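Local coordinates for Mlr3007 protein (Mesorhizobium loti, PDB 3QQM) that probably catalyses the pyridoxal-phosphate-dependent transfer of amino groups from leucine, isoleucine and valine to 2-oxoglutarate, at residues L31-R39 with L176-D186. Numbering follows the deposited sequence.
Sequences LRFDRHLAR and LPGVLRAELLD
Beside the cofactor-phosphate site of this class-IV aminotransferase fold, R39 and V179 meet where helix 33-39 faces the start of helix 179-186. V179 CG2 lies over the centre of the R39 guanidinium, 3.5 Å from CZ, and CG1 covers one face of the H36 ring in a CH-pi contact; a branched, apolar valine serves both. R39 NH1 hydrogen-bonds P177 O (3.2 Å), tilted 33° from the carbonyl plane, and both NH1 and the V179 backbone N bind the phosphate oxygen OP1 of the modified lysine at position 118, as suits a helix N-terminus and an arginine. E20 takes R39 NH2, while S211 holds H36 NE2 and R32 NH2. Long, many-donor arginines suit the two salt bridges to acidic E183 and D186. R32, bent at chi3 (-78°), brings NH1 to E183 OE1 (2.9 Å) from above the carboxylate plane. R35, extended across E183, grips D186 OD2 end-on through NH1 (2.9 Å) and NH2 (2.7 Å); a water joins its NE to E183 OE2. With R35 cut back to an alanine, D186 OD2 is likely to lose both N-H donors, and the water its link from NE to E183. The helices, 117° apart in direction, link strand 17-25, touched by F33 and H36, to strands 156-160 and 190-193, touched by L184.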
loop_
_atom_site.group_PDB
_atom_site.type_symbol
_atom_site.label_atom_id
_atom_site.label_comp_id
_atom_site.label_asym_id
_atom_site.label_seq_id
_atom_site.Cartn_x
_atom_site.Cartn_y
_atom_site.Cartn_z
ATOM N N LEU A 31 -1.708 13.990 -1.844
ATOM C CA LEU A 31 -2.916 13.381 -2.349
ATOM C C LEU A 31 -3.468 12.468 -1.225
ATOM O O LEU A 31 -2.708 11.763 -0.566
ATOM C CB LEU A 31 -2.599 12.598 -3.622
ATOM C CG LEU A 31 -3.698 12.248 -4.613
ATOM C CD1 LEU A 31 -4.466 13.503 -5.069
ATOM C CD2 LEU A 31 -3.101 11.506 -5.848
ATOM N N ARG A 32 -4.773 12.581 -0.954
ATOM C CA ARG A 32 -5.431 11.766 0.070
ATOM C C ARG A 32 -4.789 11.957 1.456
ATOM O O ARG A 32 -4.761 11.043 2.270
ATOM C CB ARG A 32 -5.431 10.276 -0.346
ATOM C CG ARG A 32 -6.386 9.964 -1.474
ATOM C CD ARG A 32 -6.253 8.509 -1.949
ATOM N NE ARG A 32 -5.085 8.348 -2.801
ATOM C CZ ARG A 32 -5.095 8.600 -4.106
ATOM N NH1 ARG A 32 -6.226 8.979 -4.714
ATOM N NH2 ARG A 32 -3.982 8.451 -4.811
ATOM N N PHE A 33 -4.319 13.181 1.700
ATOM C CA PHE A 33 -3.630 13.536 2.930
ATOM C C PHE A 33 -4.394 13.164 4.173
ATOM O O PHE A 33 -3.854 12.514 5.036
ATOM C CB PHE A 33 -3.281 15.038 2.923
ATOM C CG PHE A 33 -2.303 15.477 4.014
ATOM C CD1 PHE A 33 -1.352 14.600 4.545
ATOM C CD2 PHE A 33 -2.169 16.834 4.306
ATOM C CE1 PHE A 33 -0.415 15.051 5.480
ATOM C CE2 PHE A 33 -1.215 17.285 5.223
ATOM C CZ PHE A 33 -0.348 16.396 5.806
ATOM N N ASP A 34 -5.658 13.529 4.250
ATOM C CA ASP A 34 -6.422 13.220 5.448
ATOM C C ASP A 34 -6.568 11.702 5.657
ATOM O O ASP A 34 -6.477 11.233 6.779
ATOM C CB ASP A 34 -7.761 13.962 5.489
ATOM C CG ASP A 34 -8.613 13.710 4.287
ATOM O OD1 ASP A 34 -8.199 12.920 3.402
ATOM O OD2 ASP A 34 -9.703 14.316 4.225
ATOM N N ARG A 35 -6.761 10.947 4.598
ATOM C CA ARG A 35 -6.845 9.519 4.762
ATOM C C ARG A 35 -5.525 8.985 5.345
ATOM O O ARG A 35 -5.567 8.178 6.243
ATOM C CB ARG A 35 -7.201 8.810 3.468
ATOM C CG ARG A 35 -8.631 9.116 2.970
ATOM C CD ARG A 35 -9.022 8.202 1.821
ATOM N NE ARG A 35 -10.389 8.431 1.386
ATOM C CZ ARG A 35 -11.471 7.855 1.929
ATOM N NH1 ARG A 35 -11.358 7.036 2.965
ATOM N NH2 ARG A 35 -12.685 8.139 1.454
ATOM N N HIS A 36 -4.374 9.484 4.860
ATOM C CA HIS A 36 -3.060 9.033 5.355
ATOM C C HIS A 36 -2.860 9.323 6.834
ATOM O O HIS A 36 -2.391 8.467 7.566
ATOM C CB HIS A 36 -1.889 9.631 4.553
ATOM C CG HIS A 36 -1.754 9.059 3.175
ATOM N ND1 HIS A 36 -1.228 7.805 2.938
ATOM C CD2 HIS A 36 -2.078 9.566 1.961
ATOM C CE1 HIS A 36 -1.260 7.558 1.643
ATOM N NE2 HIS A 36 -1.769 8.609 1.029
ATOM N N LEU A 37 -3.183 10.540 7.256
ATOM C CA LEU A 37 -3.036 10.928 8.652
ATOM C C LEU A 37 -4.054 10.169 9.530
ATOM O O LEU A 37 -3.740 9.766 10.631
ATOM C CB LEU A 37 -3.185 12.445 8.802
ATOM C CG LEU A 37 -2.098 13.253 8.092
ATOM C CD1 LEU A 37 -2.339 14.734 8.206
ATOM C CD2 LEU A 37 -0.754 12.931 8.668
ATOM N N ALA A 38 -5.255 9.959 9.024
ATOM C CA ALA A 38 -6.260 9.209 9.778
ATOM C C ALA A 38 -5.693 7.836 10.104
ATOM O O ALA A 38 -5.739 7.412 11.249
ATOM C CB ALA A 38 -7.576 9.070 9.007
ATOM N N ARG A 39 -5.153 7.157 9.092
ATOM C CA ARG A 39 -4.571 5.846 9.293
ATOM C C ARG A 39 -3.386 5.883 10.260
ATOM O O ARG A 39 -3.336 5.095 11.173
ATOM C CB ARG A 39 -4.094 5.252 7.979
ATOM C CG ARG A 39 -3.505 3.845 8.165
ATOM C CD ARG A 39 -3.332 3.170 6.876
ATOM N NE ARG A 39 -2.318 3.800 6.042
ATOM C CZ ARG A 39 -2.106 3.468 4.771
ATOM N NH1 ARG A 39 -2.902 2.592 4.169
ATOM N NH2 ARG A 39 -1.158 4.075 4.065
ATOM N N LEU A 176 -3.504 -4.963 4.129
ATOM C CA LEU A 176 -3.482 -3.594 4.566
ATOM C C LEU A 176 -4.688 -2.828 4.005
ATOM O O LEU A 176 -4.957 -2.883 2.811
ATOM C CB LEU A 176 -2.227 -2.922 4.073
ATOM C CG LEU A 176 -2.051 -1.491 4.540
ATOM C CD1 LEU A 176 -1.662 -1.504 5.983
ATOM C CD2 LEU A 176 -0.992 -0.740 3.699
ATOM N N PRO A 177 -5.445 -2.139 4.878
ATOM C CA PRO A 177 -6.513 -1.349 4.330
ATOM C C PRO A 177 -5.867 -0.133 3.713
ATOM O O PRO A 177 -5.625 0.856 4.401
ATOM C CB PRO A 177 -7.362 -0.973 5.559
ATOM C CG PRO A 177 -6.426 -1.022 6.696
ATOM C CD PRO A 177 -5.480 -2.166 6.350
ATOM N N GLY A 178 -5.525 -0.235 2.436
ATOM C CA GLY A 178 -4.895 0.854 1.727
ATOM C C GLY A 178 -5.760 2.090 1.621
ATOM O O GLY A 178 -6.992 2.026 1.658
ATOM N N VAL A 179 -5.079 3.221 1.502
ATOM C CA VAL A 179 -5.686 4.524 1.377
ATOM C C VAL A 179 -6.356 4.718 -0.006
ATOM O O VAL A 179 -7.424 5.279 -0.085
ATOM C CB VAL A 179 -4.637 5.605 1.686
ATOM C CG1 VAL A 179 -5.019 6.981 1.091
ATOM C CG2 VAL A 179 -4.392 5.659 3.220
ATOM N N LEU A 180 -5.720 4.295 -1.084
ATOM C CA LEU A 180 -6.386 4.382 -2.377
ATOM C C LEU A 180 -7.603 3.458 -2.264
ATOM O O LEU A 180 -8.713 3.841 -2.585
ATOM C CB LEU A 180 -5.478 3.930 -3.514
ATOM C CG LEU A 180 -6.169 3.812 -4.881
ATOM C CD1 LEU A 180 -6.634 5.196 -5.399
ATOM C CD2 LEU A 180 -5.306 3.131 -5.937
ATOM N N ARG A 181 -7.374 2.260 -1.742
ATOM C CA ARG A 181 -8.423 1.253 -1.566
ATOM C C ARG A 181 -9.595 1.846 -0.842
ATOM O O ARG A 181 -10.723 1.711 -1.279
ATOM C CB ARG A 181 -7.896 0.071 -0.763
ATOM C CG ARG A 181 -8.914 -1.018 -0.453
ATOM C CD ARG A 181 -8.265 -2.066 0.453
ATOM N NE ARG A 181 -9.158 -3.172 0.800
ATOM C CZ ARG A 181 -10.018 -3.164 1.800
ATOM N NH1 ARG A 181 -10.138 -2.092 2.585
ATOM N NH2 ARG A 181 -10.774 -4.240 2.015
ATOM N N ALA A 182 -9.326 2.516 0.269
ATOM C CA ALA A 182 -10.376 3.137 1.041
ATOM C C ALA A 182 -11.127 4.188 0.217
ATOM O O ALA A 182 -12.346 4.299 0.299
ATOM C CB ALA A 182 -9.787 3.783 2.285
ATOM N N GLU A 183 -10.411 4.998 -0.548
ATOM C CA GLU A 183 -11.094 6.027 -1.312
ATOM C C GLU A 183 -12.025 5.407 -2.362
ATOM O O GLU A 183 -13.128 5.898 -2.574
ATOM C CB GLU A 183 -10.107 6.972 -1.987
ATOM C CG GLU A 183 -10.751 8.261 -2.590
ATOM C CD GLU A 183 -9.712 9.200 -3.204
ATOM O OE1 GLU A 183 -9.054 8.810 -4.192
ATOM O OE2 GLU A 183 -9.586 10.359 -2.723
ATOM N N LEU A 184 -11.562 4.350 -3.020
ATOM C CA LEU A 184 -12.350 3.701 -4.044
ATOM C C LEU A 184 -13.573 3.018 -3.439
ATOM O O LEU A 184 -14.624 2.955 -4.076
ATOM C CB LEU A 184 -11.510 2.690 -4.827
ATOM C CG LEU A 184 -10.322 3.199 -5.643
ATOM C CD1 LEU A 184 -9.561 2.002 -6.186
ATOM C CD2 LEU A 184 -10.746 4.141 -6.779
ATOM N N LEU A 185 -13.443 2.513 -2.211
ATOM C CA LEU A 185 -14.560 1.856 -1.549
ATOM C C LEU A 185 -15.598 2.880 -1.175
ATOM O O LEU A 185 -16.793 2.659 -1.393
ATOM C CB LEU A 185 -14.103 1.069 -0.305
ATOM C CG LEU A 185 -13.431 -0.290 -0.572
ATOM C CD1 LEU A 185 -12.720 -0.831 0.658
ATOM C CD2 LEU A 185 -14.481 -1.293 -1.090
ATOM N N ASP A 186 -15.149 4.000 -0.607
ATOM C CA ASP A 186 -16.078 5.067 -0.202
ATOM C C ASP A 186 -16.775 5.745 -1.407
ATOM O O ASP A 186 -17.864 6.275 -1.269
ATOM C CB ASP A 186 -15.366 6.125 0.667
ATOM C CG ASP A 186 -14.960 5.590 2.048
ATOM O OD1 ASP A 186 -15.470 4.518 2.470
ATOM O OD2 ASP A 186 -14.146 6.268 2.722
HETATM O O HOH W 1 -10.681 10.913 -0.355
#